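PDB 1O70: fasciclin-1 from Drosophila melanogaster, which serves as a neural cell adhesion molecule, the crystallised fragment holding its third and fourth FAS1 domains. Local coordinates for residues Gln186-Phe197 with Leu231-Tyr242. Sequence-based numbering, arbitrary orientation.
With SO4 (sulfate ion), chain F.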
loop_
_atom_site.group_PDB
_atom_site.type_symbol
_atom_site.label_atom_id
_atom_site.label_comp_id
_atom_site.label_asym_id
_atom_site.label_seq_id
_atom_site.Cartn_x
_atom_site.Cartn_y
_atom_site.Cartn_z
ATOM N N GLN A 186 -7.755 -18.491 1.978
ATOM C CA GLN A 186 -6.408 -18.718 2.485
ATOM C C GLN A 186 -5.651 -17.462 2.919
ATOM O O GLN A 186 -4.799 -17.529 3.800
ATOM C CB GLN A 186 -5.587 -19.449 1.421
ATOM C CG GLN A 186 -5.372 -18.619 0.172
ATOM C CD GLN A 186 -4.519 -19.329 -0.840
ATOM O OE1 GLN A 186 -3.486 -19.911 -0.495
ATOM N NE2 GLN A 186 -4.928 -19.274 -2.105
ATOM N N LEU A 187 -5.953 -16.327 2.293
ATOM C CA LEU A 187 -5.264 -15.068 2.580
ATOM C C LEU A 187 -5.507 -14.497 3.969
ATOM O O LEU A 187 -5.018 -13.414 4.305
ATOM C CB LEU A 187 -5.638 -14.032 1.526
ATOM C CG LEU A 187 -5.353 -14.509 0.104
ATOM C CD1 LEU A 187 -5.847 -13.470 -0.870
ATOM C CD2 LEU A 187 -3.869 -14.767 -0.070
ATOM N N ASN A 188 -6.259 -15.226 4.779
ATOM C CA ASN A 188 -6.545 -14.778 6.129
ATOM C C ASN A 188 -5.600 -15.493 7.096
ATOM O O ASN A 188 -5.374 -15.032 8.212
ATOM C CB ASN A 188 -7.999 -15.091 6.476
ATOM C CG ASN A 188 -8.541 -14.182 7.556
ATOM O OD1 ASN A 188 -8.193 -12.994 7.611
ATOM N ND2 ASN A 188 -9.410 -14.717 8.410
ATOM N N ASN A 189 -5.041 -16.614 6.640
ATOM C CA ASN A 189 -4.131 -17.421 7.441
ATOM C C ASN A 189 -2.948 -16.610 7.962
ATOM O O ASN A 189 -2.297 -15.890 7.209
ATOM C CB ASN A 189 -3.626 -18.614 6.625
ATOM C CG ASN A 189 -2.873 -19.622 7.474
ATOM O OD1 ASN A 189 -1.758 -19.370 7.929
ATOM N ND2 ASN A 189 -3.486 -20.773 7.693
ATOM N N THR A 190 -2.669 -16.735 9.255
ATOM C CA THR A 190 -1.564 -16.007 9.868
ATOM C C THR A 190 -0.328 -16.873 10.081
ATOM O O THR A 190 0.687 -16.397 10.580
ATOM C CB THR A 190 -1.978 -15.419 11.225
ATOM O OG1 THR A 190 -2.436 -16.475 12.074
ATOM C CG2 THR A 190 -3.083 -14.403 11.056
ATOM N N GLN A 191 -0.414 -18.142 9.702
ATOM C CA GLN A 191 0.706 -19.059 9.872
ATOM C C GLN A 191 1.648 -19.071 8.670
ATOM O O GLN A 191 2.716 -19.680 8.717
ATOM C CB GLN A 191 0.182 -20.469 10.134
ATOM C CG GLN A 191 -0.590 -20.594 11.437
ATOM C CD GLN A 191 -1.546 -21.772 11.437
ATOM O OE1 GLN A 191 -2.125 -22.114 12.473
ATOM N NE2 GLN A 191 -1.726 -22.396 10.270
ATOM N N ARG A 192 1.244 -18.402 7.594
ATOM C CA ARG A 192 2.055 -18.321 6.380
ATOM C C ARG A 192 2.324 -16.850 6.088
ATOM O O ARG A 192 1.748 -15.965 6.722
ATOM C CB ARG A 192 1.299 -18.927 5.192
ATOM C CG ARG A 192 0.480 -20.168 5.520
ATOM C CD ARG A 192 1.324 -21.434 5.568
ATOM N NE ARG A 192 1.780 -21.847 4.242
ATOM C CZ ARG A 192 2.386 -23.004 3.981
ATOM N NH1 ARG A 192 2.615 -23.882 4.956
ATOM N NH2 ARG A 192 2.773 -23.285 2.741
ATOM N N ARG A 193 3.204 -16.589 5.135
ATOM C CA ARG A 193 3.509 -15.223 4.753
ATOM C C ARG A 193 3.282 -15.103 3.253
ATOM O O ARG A 193 3.905 -15.810 2.465
ATOM C CB ARG A 193 4.950 -14.872 5.124
ATOM C CG ARG A 193 5.118 -14.536 6.598
ATOM C CD ARG A 193 4.344 -13.270 6.959
ATOM N NE ARG A 193 4.337 -12.987 8.393
ATOM C CZ ARG A 193 3.582 -13.630 9.284
ATOM N NH1 ARG A 193 2.768 -14.600 8.889
ATOM N NH2 ARG A 193 3.627 -13.291 10.570
ATOM N N PHE A 194 2.367 -14.220 2.864
ATOM C CA PHE A 194 2.056 -14.041 1.461
ATOM C C PHE A 194 2.602 -12.770 0.847
ATOM O O PHE A 194 2.664 -11.719 1.487
ATOM C CB PHE A 194 0.550 -14.031 1.225
ATOM C CG PHE A 194 -0.183 -15.170 1.836
ATOM C CD1 PHE A 194 -0.571 -15.121 3.170
ATOM C CD2 PHE A 194 -0.546 -16.270 1.070
ATOM C CE1 PHE A 194 -1.332 -16.141 3.734
ATOM C CE2 PHE A 194 -1.305 -17.297 1.623
ATOM C CZ PHE A 194 -1.697 -17.233 2.963
ATOM N N THR A 195 2.992 -12.885 -0.414
ATOM C CA THR A 195 3.473 -11.750 -1.188
ATOM C C THR A 195 2.552 -11.782 -2.403
ATOM O O THR A 195 2.799 -12.507 -3.371
ATOM C CB THR A 195 4.926 -11.935 -1.611
ATOM O OG1 THR A 195 5.756 -11.936 -0.444
ATOM C CG2 THR A 195 5.360 -10.812 -2.514
ATOM N N TYR A 196 1.475 -11.004 -2.333
ATOM C CA TYR A 196 0.473 -10.967 -3.392
ATOM C C TYR A 196 0.659 -9.792 -4.354
ATOM O O TYR A 196 0.591 -8.626 -3.950
ATOM C CB TYR A 196 -0.925 -10.910 -2.751
ATOM C CG TYR A 196 -2.086 -11.366 -3.624
ATOM C CD1 TYR A 196 -3.401 -11.239 -3.171
ATOM C CD2 TYR A 196 -1.882 -11.901 -4.898
ATOM C CE1 TYR A 196 -4.487 -11.619 -3.957
ATOM C CE2 TYR A 196 -2.961 -12.293 -5.697
ATOM C CZ TYR A 196 -4.264 -12.145 -5.223
ATOM O OH TYR A 196 -5.335 -12.488 -6.026
ATOM N N PHE A 197 0.913 -10.112 -5.621
ATOM C CA PHE A 197 1.068 -9.093 -6.645
ATOM C C PHE A 197 -0.339 -8.880 -7.162
ATOM O O PHE A 197 -0.836 -9.649 -7.984
ATOM C CB PHE A 197 1.989 -9.561 -7.774
ATOM C CG PHE A 197 3.392 -9.813 -7.335
ATOM C CD1 PHE A 197 3.728 -11.020 -6.737
ATOM C CD2 PHE A 197 4.360 -8.814 -7.436
ATOM C CE1 PHE A 197 5.004 -11.241 -6.238
ATOM C CE2 PHE A 197 5.647 -9.017 -6.940
ATOM C CZ PHE A 197 5.970 -10.235 -6.335
ATOM N N LEU A 231 -4.716 -16.216 -10.489
ATOM C CA LEU A 231 -4.357 -15.595 -9.227
ATOM C C LEU A 231 -3.225 -16.315 -8.511
ATOM O O LEU A 231 -2.324 -15.675 -7.969
ATOM C CB LEU A 231 -5.582 -15.515 -8.317
ATOM C CG LEU A 231 -6.466 -14.260 -8.393
ATOM C CD1 LEU A 231 -6.271 -13.521 -9.711
ATOM C CD2 LEU A 231 -7.916 -14.663 -8.187
ATOM N N GLU A 232 -3.254 -17.644 -8.498
ATOM C CA GLU A 232 -2.188 -18.391 -7.826
ATOM C C GLU A 232 -0.838 -18.042 -8.419
ATOM O O GLU A 232 0.192 -18.205 -7.771
ATOM C CB GLU A 232 -2.428 -19.894 -7.943
ATOM C CG GLU A 232 -3.762 -20.317 -7.362
ATOM C CD GLU A 232 -3.983 -21.807 -7.443
ATOM O OE1 GLU A 232 -3.486 -22.421 -8.414
ATOM O OE2 GLU A 232 -4.673 -22.352 -6.556
ATOM N N ARG A 233 -0.846 -17.557 -9.657
ATOM C CA ARG A 233 0.384 -17.171 -10.321
ATOM C C ARG A 233 0.892 -15.872 -9.692
ATOM O O ARG A 233 2.087 -15.595 -9.717
ATOM C CB ARG A 233 0.112 -16.968 -11.807
ATOM C CG ARG A 233 1.296 -16.429 -12.600
ATOM C CD ARG A 233 0.889 -16.063 -14.016
ATOM N NE ARG A 233 0.617 -17.234 -14.849
ATOM C CZ ARG A 233 0.121 -17.167 -16.081
ATOM N NH1 ARG A 233 -0.154 -15.986 -16.612
ATOM N NH2 ARG A 233 -0.109 -18.270 -16.783
ATOM N N HIS A 234 -0.021 -15.082 -9.121
ATOM C CA HIS A 234 0.349 -13.815 -8.499
ATOM C C HIS A 234 0.687 -13.933 -7.017
ATOM O O HIS A 234 1.194 -12.981 -6.413
ATOM C CB HIS A 234 -0.784 -12.795 -8.642
ATOM C CG HIS A 234 -1.112 -12.433 -10.052
ATOM N ND1 HIS A 234 -1.726 -13.311 -10.918
ATOM C CD2 HIS A 234 -0.933 -11.286 -10.749
ATOM C CE1 HIS A 234 -1.912 -12.721 -12.084
ATOM N NE2 HIS A 234 -1.438 -11.490 -12.008
ATOM N N LEU A 235 0.420 -15.104 -6.442
ATOM C CA LEU A 235 0.632 -15.329 -5.016
ATOM C C LEU A 235 1.820 -16.176 -4.597
ATOM O O LEU A 235 1.843 -17.388 -4.814
ATOM C CB LEU A 235 -0.636 -15.934 -4.405
ATOM C CG LEU A 235 -0.631 -16.088 -2.881
ATOM C CD1 LEU A 235 -0.607 -14.706 -2.237
ATOM C CD2 LEU A 235 -1.864 -16.873 -2.436
ATOM N N ALA A 236 2.792 -15.524 -3.967
ATOM C CA ALA A 236 3.993 -16.186 -3.478
ATOM C C ALA A 236 3.800 -16.571 -2.015
ATOM O O ALA A 236 3.461 -15.732 -1.183
ATOM C CB ALA A 236 5.191 -15.264 -3.618
ATOM N N ILE A 237 4.033 -17.839 -1.700
ATOM C CA ILE A 237 3.853 -18.329 -0.339
ATOM C C ILE A 237 5.136 -18.911 0.241
ATOM O O ILE A 237 5.660 -19.895 -0.277
ATOM C CB ILE A 237 2.765 -19.425 -0.303
ATOM C CG1 ILE A 237 1.489 -18.902 -0.986
ATOM C CG2 ILE A 237 2.504 -19.854 1.134
ATOM C CD1 ILE A 237 0.387 -19.944 -1.177
ATOM N N SER A 238 5.651 -18.294 1.299
ATOM C CA SER A 238 6.857 -18.797 1.958
ATOM C C SER A 238 6.853 -18.416 3.437
ATOM O O SER A 238 5.843 -17.944 3.967
ATOM C CB SER A 238 8.137 -18.292 1.270
ATOM O OG SER A 238 8.424 -16.941 1.545
ATOM N N ASP A 239 7.965 -18.652 4.119
ATOM C CA ASP A 239 8.049 -18.335 5.536
ATOM C C ASP A 239 8.300 -16.842 5.733
ATOM O O ASP A 239 8.124 -16.315 6.833
ATOM C CB ASP A 239 9.161 -19.165 6.193
ATOM C CG ASP A 239 10.521 -18.903 5.578
ATOM O OD1 ASP A 239 10.577 -18.586 4.368
ATOM O OD2 ASP A 239 11.534 -19.031 6.296
ATOM N N LYS A 240 8.705 -16.161 4.667
ATOM C CA LYS A 240 8.964 -14.730 4.756
ATOM C C LYS A 240 8.270 -13.930 3.648
ATOM O O LYS A 240 7.758 -14.498 2.683
ATOM C CB LYS A 240 10.469 -14.459 4.714
ATOM C CG LYS A 240 11.143 -14.821 3.416
ATOM C CD LYS A 240 12.620 -14.496 3.476
ATOM C CE LYS A 240 13.303 -14.856 2.167
ATOM N NZ LYS A 240 14.770 -14.581 2.209
ATOM N N GLU A 241 8.240 -12.612 3.804
ATOM C CA GLU A 241 7.628 -11.748 2.809
ATOM C C GLU A 241 8.706 -10.995 2.068
ATOM O O GLU A 241 9.756 -10.669 2.627
ATOM C CB GLU A 241 6.659 -10.765 3.462
ATOM C CG GLU A 241 7.177 -10.079 4.707
ATOM C CD GLU A 241 6.091 -9.299 5.405
ATOM O OE1 GLU A 241 5.808 -8.161 4.972
ATOM O OE2 GLU A 241 5.497 -9.834 6.373
ATOM N N TYR A 242 8.453 -10.714 0.801
ATOM C CA TYR A 242 9.441 -10.018 0.010
ATOM C C TYR A 242 9.071 -8.571 -0.243
ATOM O O TYR A 242 7.992 -8.283 -0.765
ATOM C CB TYR A 242 9.640 -10.759 -1.309
ATOM C CG TYR A 242 10.066 -12.196 -1.112
ATOM C CD1 TYR A 242 9.148 -13.177 -0.737
ATOM C CD2 TYR A 242 11.406 -12.565 -1.258
ATOM C CE1 TYR A 242 9.556 -14.490 -0.513
ATOM C CE2 TYR A 242 11.823 -13.872 -1.035
ATOM C CZ TYR A 242 10.894 -14.829 -0.663
ATOM O OH TYR A 242 11.309 -16.120 -0.440
HETATM S S SO4 F . 2.022 -20.560 -14.851
HETATM O O1 SO4 F . 2.007 -20.227 -13.405
HETATM O O2 SO4 F . 2.989 -21.654 -15.097
HETATM O O3 SO4 F . 0.668 -20.991 -15.274
HETATM O O4 SO4 F . 2.428 -19.362 -15.626
HETATM O O HOH W 1 -4.713 -21.463 -4.132
HETATM O O HOH W 2 5.617 -14.461 0.753
#
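R193 and S238 exchange two backbone hydrogen bonds, as do T195 and A236, where T195 N reaches A236 O at 3.0 Å; strands 193-197 and 235-238 thus pair antiparallel in a regular ladder. F197 N continues the series with a nearly straight bond to H234 O.

Apolar contacts run along the face carrying F194, Y196, L235 and I237. With CG anti to the backbone N (chi1 -174°), L235 brings CD1 to 3.7 Å from F194 CD2 and against Y196 CB, while its CD2 meets L187 CD2. That leucine methyl of L187 also lies over one face of the F194 ring, so the loop before the strand shares this cluster. I237 runs alongside F194 and points the same way.

Polar contacts gather on the face of R193, T195, A236 and S238. Y242 N donates to T195 OG1 in a nearly straight bond of 3.2 Å, which ties the chain beyond strand 235-238 to T195. A water lies within hydrogen-bonding distance of T195 OG1, R193 O and K240 O, bridging the strand to the returning chain. The salt bridge from R193 NE to E241 OE2 is long, at 3.9 Å, with the two planar groups 71° apart; R193 NH1 donates to the carbonyls of T190 and R192, which helps hold the guanidinium in place.

In the sheet of the fourth FAS1 domain, 235-238 is an outermost strand; 193-199 lies between it and strand 298-303, to which it runs parallel. Helix 161-167 packs against L187 and Y196, and helix 244-253 against F197 and Y242.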